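Local structure of inorganic pyrophosphatase (Neisseria gonorrhoeae, 5TEA) at residues 80-85 with 112-117; 29-34 with 63-68. The protein probably catalyses the magnesium-dependent hydrolysis of inorganic pyrophosphate to two phosphate ions, as a homohexamer. All blocks are in the same frame, centred on the assembly; numbering follows the deposited sequence.

Contact 1: 80-85 with 112-117; sequences DVLLVT and DDKIVC. With CA (calcium ion), chain I.
OD2 of D80 is gripped from two quarters, by the calcium ion at 2.7 Å and by NZ of K114 at 2.9 Å. The ammonium meets the anti side of the carboxylate, 31° out of its plane. K114 runs alongside D80, its chain bending only at the last torsion (chi4 -62°), which brings NZ in to bond also to the carbonyl O of D112 and, weakly, to its OD2. OD1 of D112 takes a closer place on the metal, at 2.3 Å, and the shared ion lets it lie 3.1 Å from OD2 of D80. A metal-bound water fills another position: it accepts from N of D80 and donates to O of D113 at 2.6 Å. A second water, the carboxylates of D73 and D77 and the carbonyl of E78 complete the calcium site. Beyond this site 80-83 and 114-117 are parallel neighbours in the curled sheet of the OB-like barrel of soluble family I pyrophosphatases. Here I115 N bonds to D80 O, L82 uses both its N and its O, toward I115 and C117, and V84 N reaches C117 O. Apolar groups, including the methylenes of K114, line both faces: CG of L82 packs on CB of K114 at 3.9 Å beneath helix 137-149, while on the other face CG1 of V81 touches SG of C117 at 3.8 Å, and I115 meets helix 167-183.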
ATOM      1  N   ASP B  80      11.521 -16.930  19.868  1.00 22.05           N
ATOM      2  CA  ASP B  80      11.085 -16.126  18.739  1.00 17.57           C
ATOM      3  C   ASP B  80      10.929 -16.977  17.484  1.00 16.10           C
ATOM      4  O   ASP B  80      11.501 -18.064  17.362  1.00 18.69           O
ATOM      5  CB  ASP B  80      12.073 -15.004  18.445  1.00 18.23           C
ATOM      6  CG  ASP B  80      12.402 -14.187  19.657  1.00 23.68           C
ATOM      7  OD1 ASP B  80      11.477 -13.727  20.370  1.00 25.55           O
ATOM      8  OD2 ASP B  80      13.611 -13.997  19.870  1.00 22.97           O
ATOM      9  N   VAL B  81      10.138 -16.459  16.543  1.00 15.42           N
ATOM     10  CA  VAL B  81       9.813 -17.133  15.289  1.00 14.26           C
ATOM     11  C   VAL B  81       9.977 -16.154  14.135  1.00 16.28           C
ATOM     12  O   VAL B  81       9.454 -15.034  14.191  1.00 18.79           O
ATOM     13  CB  VAL B  81       8.377 -17.690  15.282  1.00 15.60           C
ATOM     14  CG1 VAL B  81       8.052 -18.320  13.911  1.00 16.80           C
ATOM     15  CG2 VAL B  81       8.194 -18.720  16.393  1.00 17.42           C
ATOM     16  N   LEU B  82      10.710 -16.580  13.101  1.00 17.45           N
ATOM     17  CA  LEU B  82      10.730 -15.937  11.794  1.00 14.26           C
ATOM     18  C   LEU B  82       9.749 -16.699  10.905  1.00 17.85           C
ATOM     19  O   LEU B  82      10.010 -17.843  10.527  1.00 18.01           O
ATOM     20  CB  LEU B  82      12.144 -15.957  11.212  1.00 13.05           C
ATOM     21  CG  LEU B  82      13.232 -15.418  12.159  1.00 14.30           C
ATOM     22  CD1 LEU B  82      14.597 -15.411  11.474  1.00 20.98           C
ATOM     23  CD2 LEU B  82      12.879 -13.997  12.638  1.00 18.27           C
ATOM     24  N   LEU B  83       8.610 -16.074  10.589  1.00 12.97           N
ATOM     25  CA  LEU B  83       7.553 -16.704   9.809  1.00 17.15           C
ATOM     26  C   LEU B  83       7.557 -16.097   8.415  1.00 18.82           C
ATOM     27  O   LEU B  83       7.298 -14.895   8.258  1.00 15.90           O
ATOM     28  CB  LEU B  83       6.194 -16.510  10.477  1.00 15.48           C
ATOM     29  CG  LEU B  83       5.001 -17.092   9.705  1.00 21.71           C
ATOM     30  CD1 LEU B  83       4.993 -18.615   9.835  1.00 19.02           C
ATOM     31  CD2 LEU B  83       3.697 -16.482  10.209  1.00 25.57           C
ATOM     32  N   VAL B  84       7.856 -16.916   7.417  1.00 18.27           N
ATOM     33  CA  VAL B  84       8.046 -16.455   6.045  1.00 16.37           C
ATOM     34  C   VAL B  84       6.741 -16.623   5.276  1.00 22.76           C
ATOM     35  O   VAL B  84       6.194 -17.725   5.199  1.00 16.65           O
ATOM     36  CB  VAL B  84       9.193 -17.214   5.362  1.00 18.92           C
ATOM     37  CG1 VAL B  84       9.323 -16.814   3.888  1.00 19.27           C
ATOM     38  CG2 VAL B  84      10.511 -16.984   6.141  1.00 17.43           C
ATOM     39  N   THR B  85       6.233 -15.526   4.718  1.00 20.60           N
ATOM     40  CA  THR B  85       5.056 -15.539   3.862  1.00 22.23           C
ATOM     41  C   THR B  85       5.312 -14.613   2.682  1.00 23.29           C
ATOM     42  O   THR B  85       6.189 -13.750   2.727  1.00 18.22           O
ATOM     43  CB  THR B  85       3.775 -15.050   4.579  1.00 19.59           C
ATOM     44  OG1 THR B  85       3.969 -13.705   5.032  1.00 21.06           O
ATOM     45  CG2 THR B  85       3.393 -15.939   5.767  1.00 17.47           C
ATOM     46  N   ASP B 112      19.791 -16.326  21.658  1.00 21.68           N
ATOM     47  CA  ASP B 112      18.479 -15.791  21.286  1.00 22.78           C
ATOM     48  C   ASP B 112      18.057 -16.380  19.937  1.00 19.01           C
ATOM     49  O   ASP B 112      17.808 -15.671  18.966  1.00 17.53           O
ATOM     50  CB  ASP B 112      18.513 -14.265  21.245  1.00 25.88           C
ATOM     51  CG  ASP B 112      17.125 -13.653  21.171  1.00 31.83           C
ATOM     52  OD1 ASP B 112      16.161 -14.318  21.595  1.00 30.33           O
ATOM     53  OD2 ASP B 112      16.996 -12.517  20.672  1.00 32.72           O
ATOM     54  N   ASP B 113      17.974 -17.710  19.887  1.00 20.70           N
ATOM     55  CA  ASP B 113      17.676 -18.415  18.646  1.00 21.75           C
ATOM     56  C   ASP B 113      16.284 -18.061  18.144  1.00 19.70           C
ATOM     57  O   ASP B 113      15.390 -17.715  18.921  1.00 22.42           O
ATOM     58  CB  ASP B 113      17.750 -19.934  18.846  1.00 21.36           C
ATOM     59  CG  ASP B 113      19.130 -20.414  19.244  1.00 22.85           C
ATOM     60  OD1 ASP B 113      20.121 -19.738  18.898  1.00 19.06           O
ATOM     61  OD2 ASP B 113      19.227 -21.490  19.895  1.00 24.71           O
ATOM     62  N   LYS B 114      16.087 -18.207  16.833  1.00 18.59           N
ATOM     63  CA  LYS B 114      14.811 -17.908  16.196  1.00 16.61           C
ATOM     64  C   LYS B 114      14.429 -19.062  15.279  1.00 17.38           C
ATOM     65  O   LYS B 114      15.195 -19.433  14.385  1.00 18.75           O
ATOM     66  CB  LYS B 114      14.894 -16.573  15.442  1.00 17.42           C
ATOM     67  CG  LYS B 114      15.544 -15.495  16.328  1.00 22.28           C
ATOM     68  CD  LYS B 114      15.183 -14.086  15.964  1.00 25.46           C
ATOM     69  CE  LYS B 114      16.067 -13.119  16.750  1.00 25.12           C
ATOM     70  NZ  LYS B 114      15.848 -13.246  18.219  1.00 21.76           N
ATOM     71  N   ILE B 115      13.275 -19.658  15.540  1.00 13.89           N
ATOM     72  CA  ILE B 115      12.787 -20.790  14.748  1.00 17.08           C
ATOM     73  C   ILE B 115      12.260 -20.249  13.431  1.00 16.36           C
ATOM     74  O   ILE B 115      11.539 -19.247  13.418  1.00 18.37           O
ATOM     75  CB  ILE B 115      11.684 -21.542  15.512  1.00 16.58           C
ATOM     76  CG1 ILE B 115      12.133 -21.841  16.950  1.00 19.51           C
ATOM     77  CG2 ILE B 115      11.302 -22.846  14.794  1.00 19.23           C
ATOM     78  CD1 ILE B 115      13.412 -22.702  16.995  1.00 21.27           C
ATOM     79  N   VAL B 116      12.639 -20.883  12.316  1.00 17.99           N
ATOM     80  CA  VAL B 116      12.177 -20.466  10.991  1.00 14.26           C
ATOM     81  C   VAL B 116      10.972 -21.321  10.623  1.00 14.50           C
ATOM     82  O   VAL B 116      11.028 -22.557  10.698  1.00 14.33           O
ATOM     83  CB  VAL B 116      13.288 -20.592   9.936  1.00 15.25           C
ATOM     84  CG1 VAL B 116      12.808 -19.985   8.610  1.00 16.23           C
ATOM     85  CG2 VAL B 116      14.577 -19.929  10.414  1.00 17.99           C
ATOM     86  N   CYS B 117       9.871 -20.666  10.262  1.00 16.22           N
ATOM     87  CA  CYS B 117       8.608 -21.354  10.032  1.00 19.41           C
ATOM     88  C   CYS B 117       7.949 -20.821   8.773  1.00 19.99           C
ATOM     89  O   CYS B 117       8.223 -19.699   8.330  1.00 16.05           O
ATOM     90  CB  CYS B 117       7.620 -21.159  11.199  1.00 17.62           C
ATOM     91  SG  CYS B 117       8.086 -21.932  12.753  1.00 20.54           S
TER
HETATM   92 CA    CA I 201      14.082 -14.739  22.387  1.00 39.55          CA
HETATM   93  O   HOH W   1      14.322 -16.769  21.129  1.00 22.58           O
HETATM   94  O   HOH W   2      13.871 -12.850  21.768  1.00 20.10           O

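Contact 2: 29-34 with 63-68; sequences VNEIPA and TNYGFI
V29 and F67 lie side by side, with CB of V29 over a face of the phenyl ring in a CH-pi contact, 4.0 Å from its centroid. The ring gets there because CG of F67 sits between the backbone N and the carbonyl carbon (chi1 70°). E31 crosses F67 at about a right angle: its CG lies at the ring edge, in plane, and its carboxylate, turned 63° from the ring, puts CD 3.6 Å from CD1 of F67. OE1 of E31 accepts from N of W42, whose own ring stacks with F67. The strands pair antiparallel, their register shifted by one residue at a classic beta bulge, in which E31 N and I32 N both donate to Y65 O, at 2.8 and 2.9 Å. G66, having no side chain, admits V29 O to within 3.1 Å of its CA. Past the bulge I32 and Y65 point the same way, CB to CB at 3.8 Å, and Y65, predicted to bind the substrate, packs on D80 and L82 of strand 80-83. N64 supplies an amide suited to several partners: OD1 takes A34 N at 2.9 Å, from 52° above the carbonyl plane, and also L89 N, while ND2 serves T85 OG1 and L83 O.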
ATOM      1  N   VAL B  29       2.296 -17.319  17.393  1.00 20.01           N
ATOM      2  CA  VAL B  29       1.552 -16.070  17.503  1.00 17.17           C
ATOM      3  C   VAL B  29       2.365 -14.976  16.818  1.00 22.61           C
ATOM      4  O   VAL B  29       3.540 -14.774  17.147  1.00 19.44           O
ATOM      5  CB  VAL B  29       1.259 -15.724  18.978  1.00 20.86           C
ATOM      6  CG1 VAL B  29       0.670 -14.317  19.104  1.00 18.28           C
ATOM      7  CG2 VAL B  29       0.306 -16.755  19.581  1.00 22.16           C
ATOM      8  N   ASN B  30       1.753 -14.270  15.859  1.00 18.80           N
ATOM      9  CA  ASN B  30       2.477 -13.252  15.102  1.00 17.06           C
ATOM     10  C   ASN B  30       2.473 -11.929  15.854  1.00 18.45           C
ATOM     11  O   ASN B  30       1.416 -11.468  16.317  1.00 20.87           O
ATOM     12  CB  ASN B  30       1.876 -13.046  13.708  1.00 16.83           C
ATOM     13  CG  ASN B  30       2.790 -12.227  12.801  1.00 18.59           C
ATOM     14  OD1 ASN B  30       3.931 -12.611  12.549  1.00 18.27           O
ATOM     15  ND2 ASN B  30       2.292 -11.094  12.309  1.00 16.75           N
ATOM     16  N   GLU B  31       3.649 -11.311  15.968  1.00 15.85           N
ATOM     17  CA  GLU B  31       3.751  -9.985  16.592  1.00 16.83           C
ATOM     18  C   GLU B  31       3.987  -8.856  15.602  1.00 15.05           C
ATOM     19  O   GLU B  31       3.426  -7.772  15.774  1.00 16.79           O
ATOM     20  CB  GLU B  31       4.877  -9.958  17.633  1.00 20.88           C
ATOM     21  CG  GLU B  31       4.684 -10.917  18.799  1.00 20.84           C
ATOM     22  CD  GLU B  31       5.990 -11.251  19.489  1.00 22.41           C
ATOM     23  OE1 GLU B  31       6.116 -10.950  20.688  1.00 21.36           O
ATOM     24  OE2 GLU B  31       6.888 -11.828  18.833  1.00 19.76           O
ATOM     25  N   ILE B  32       4.839  -9.054  14.593  1.00 16.72           N
ATOM     26  CA  ILE B  32       5.280  -7.977  13.717  1.00 16.61           C
ATOM     27  C   ILE B  32       5.062  -8.392  12.270  1.00 16.22           C
ATOM     28  O   ILE B  32       5.617  -9.402  11.832  1.00 17.92           O
ATOM     29  CB  ILE B  32       6.765  -7.628  13.918  1.00 13.87           C
ATOM     30  CG1 ILE B  32       7.062  -7.261  15.375  1.00 14.22           C
ATOM     31  CG2 ILE B  32       7.128  -6.441  13.005  1.00 15.11           C
ATOM     32  CD1 ILE B  32       8.593  -7.075  15.655  1.00 15.57           C
ATOM     33  N   PRO B  33       4.317  -7.627  11.476  1.00 16.71           N
ATOM     34  CA  PRO B  33       4.254  -7.900  10.032  1.00 17.04           C
ATOM     35  C   PRO B  33       5.604  -7.697   9.361  1.00 20.61           C
ATOM     36  O   PRO B  33       6.339  -6.755   9.673  1.00 16.41           O
ATOM     37  CB  PRO B  33       3.246  -6.863   9.520  1.00 15.88           C
ATOM     38  CG  PRO B  33       2.526  -6.353  10.764  1.00 18.50           C
ATOM     39  CD  PRO B  33       3.535  -6.434  11.849  1.00 16.20           C
ATOM     40  N   ALA B  34       5.917  -8.580   8.416  1.00 17.51           N
ATOM     41  CA  ALA B  34       7.075  -8.360   7.560  1.00 12.05           C
ATOM     42  C   ALA B  34       7.000  -6.972   6.943  1.00 16.45           C
ATOM     43  O   ALA B  34       5.924  -6.518   6.558  1.00 15.21           O
ATOM     44  CB  ALA B  34       7.114  -9.400   6.440  1.00 16.92           C
ATOM     45  N   THR B  63      11.057 -10.724   7.620  1.00 16.67           N
ATOM     46  CA  THR B  63       9.997 -11.727   7.669  1.00 17.24           C
ATOM     47  C   THR B  63       8.996 -11.289   8.721  1.00 15.91           C
ATOM     48  O   THR B  63       9.253 -10.363   9.479  1.00 14.54           O
ATOM     49  CB  THR B  63      10.523 -13.116   8.055  1.00 18.22           C
ATOM     50  OG1 THR B  63      10.850 -13.110   9.454  1.00 17.24           O
ATOM     51  CG2 THR B  63      11.779 -13.462   7.243  1.00 17.60           C
ATOM     52  N   ASN B  64       7.862 -11.978   8.799  1.00 15.29           N
ATOM     53  CA  ASN B  64       7.013 -11.773   9.965  1.00 13.67           C
ATOM     54  C   ASN B  64       7.767 -12.262  11.194  1.00 16.30           C
ATOM     55  O   ASN B  64       8.649 -13.123  11.100  1.00 21.36           O
ATOM     56  CB  ASN B  64       5.682 -12.512   9.816  1.00 12.78           C
ATOM     57  CG  ASN B  64       4.976 -12.172   8.531  1.00 18.16           C
ATOM     58  OD1 ASN B  64       4.387 -11.084   8.393  1.00 17.56           O
ATOM     59  ND2 ASN B  64       5.007 -13.098   7.579  1.00 17.87           N
ATOM     60  N   TYR B  65       7.432 -11.694  12.351  1.00 16.23           N
ATOM     61  CA  TYR B  65       8.140 -11.994  13.587  1.00 19.25           C
ATOM     62  C   TYR B  65       7.132 -12.395  14.651  1.00 22.56           C
ATOM     63  O   TYR B  65       6.176 -11.658  14.909  1.00 17.33           O
ATOM     64  CB  TYR B  65       8.945 -10.774  14.044  1.00 16.66           C
ATOM     65  CG  TYR B  65      10.021 -11.042  15.070  1.00 20.51           C
ATOM     66  CD1 TYR B  65      11.315 -11.381  14.678  1.00 19.43           C
ATOM     67  CD2 TYR B  65       9.762 -10.905  16.429  1.00 19.22           C
ATOM     68  CE1 TYR B  65      12.306 -11.604  15.612  1.00 19.68           C
ATOM     69  CE2 TYR B  65      10.759 -11.119  17.372  1.00 23.51           C
ATOM     70  CZ  TYR B  65      12.026 -11.467  16.950  1.00 25.26           C
ATOM     71  OH  TYR B  65      13.029 -11.675  17.866  1.00 22.12           O
ATOM     72  N   GLY B  66       7.330 -13.558  15.265  1.00 18.69           N
ATOM     73  CA  GLY B  66       6.393 -13.988  16.290  1.00 21.76           C
ATOM     74  C   GLY B  66       7.015 -14.800  17.407  1.00 16.10           C
ATOM     75  O   GLY B  66       8.235 -14.780  17.583  1.00 15.00           O
ATOM     76  N   PHE B  67       6.200 -15.545  18.156  1.00 18.73           N
ATOM     77  CA  PHE B  67       6.753 -16.377  19.220  1.00 15.73           C
ATOM     78  C   PHE B  67       5.950 -17.661  19.347  1.00 15.51           C
ATOM     79  O   PHE B  67       4.834 -17.778  18.839  1.00 16.98           O
ATOM     80  CB  PHE B  67       6.777 -15.646  20.566  1.00 17.35           C
ATOM     81  CG  PHE B  67       5.416 -15.414  21.171  1.00 17.71           C
ATOM     82  CD1 PHE B  67       4.645 -14.315  20.789  1.00 22.04           C
ATOM     83  CD2 PHE B  67       4.917 -16.268  22.142  1.00 19.08           C
ATOM     84  CE1 PHE B  67       3.399 -14.084  21.358  1.00 20.52           C
ATOM     85  CE2 PHE B  67       3.659 -16.043  22.708  1.00 22.72           C
ATOM     86  CZ  PHE B  67       2.906 -14.948  22.316  1.00 24.68           C
ATOM     87  N   ILE B  68       6.533 -18.623  20.051  1.00 17.55           N
ATOM     88  CA  ILE B  68       5.879 -19.892  20.356  1.00 16.66           C
ATOM     89  C   ILE B  68       5.321 -19.806  21.772  1.00 18.17           C
ATOM     90  O   ILE B  68       6.095 -19.572  22.717  1.00 19.60           O
ATOM     91  CB  ILE B  68       6.853 -21.077  20.233  1.00 17.03           C
ATOM     92  CG1 ILE B  68       7.504 -21.128  18.842  1.00 15.85           C
ATOM     93  CG2 ILE B  68       6.120 -22.368  20.528  1.00 17.45           C
ATOM     94  CD1 ILE B  68       8.622 -22.191  18.738  1.00 18.66           C
TER

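Contacts 1 and 2 are centred about 8 Å apart in one sheet. Strands 25-32, 64-67, 80-83 and 110-119 are successive neighbours in the sheet; along the chain contact 2 closes before contact 1 opens. The seam between them is the antiparallel pairing of 64-67 with 80-83, where V81 N probably donates to G66 O at 2.7 Å and V81 packs on I68. The arrangement carries Y65 from contact 2 to the metal end of contact 1: the nearest atoms of its side chain and that of D80 are about 3 Å apart, and its OH forms a weak hydrogen bond with K114. This residue, predicted to bind the substrate, thus lies beside the calcium site.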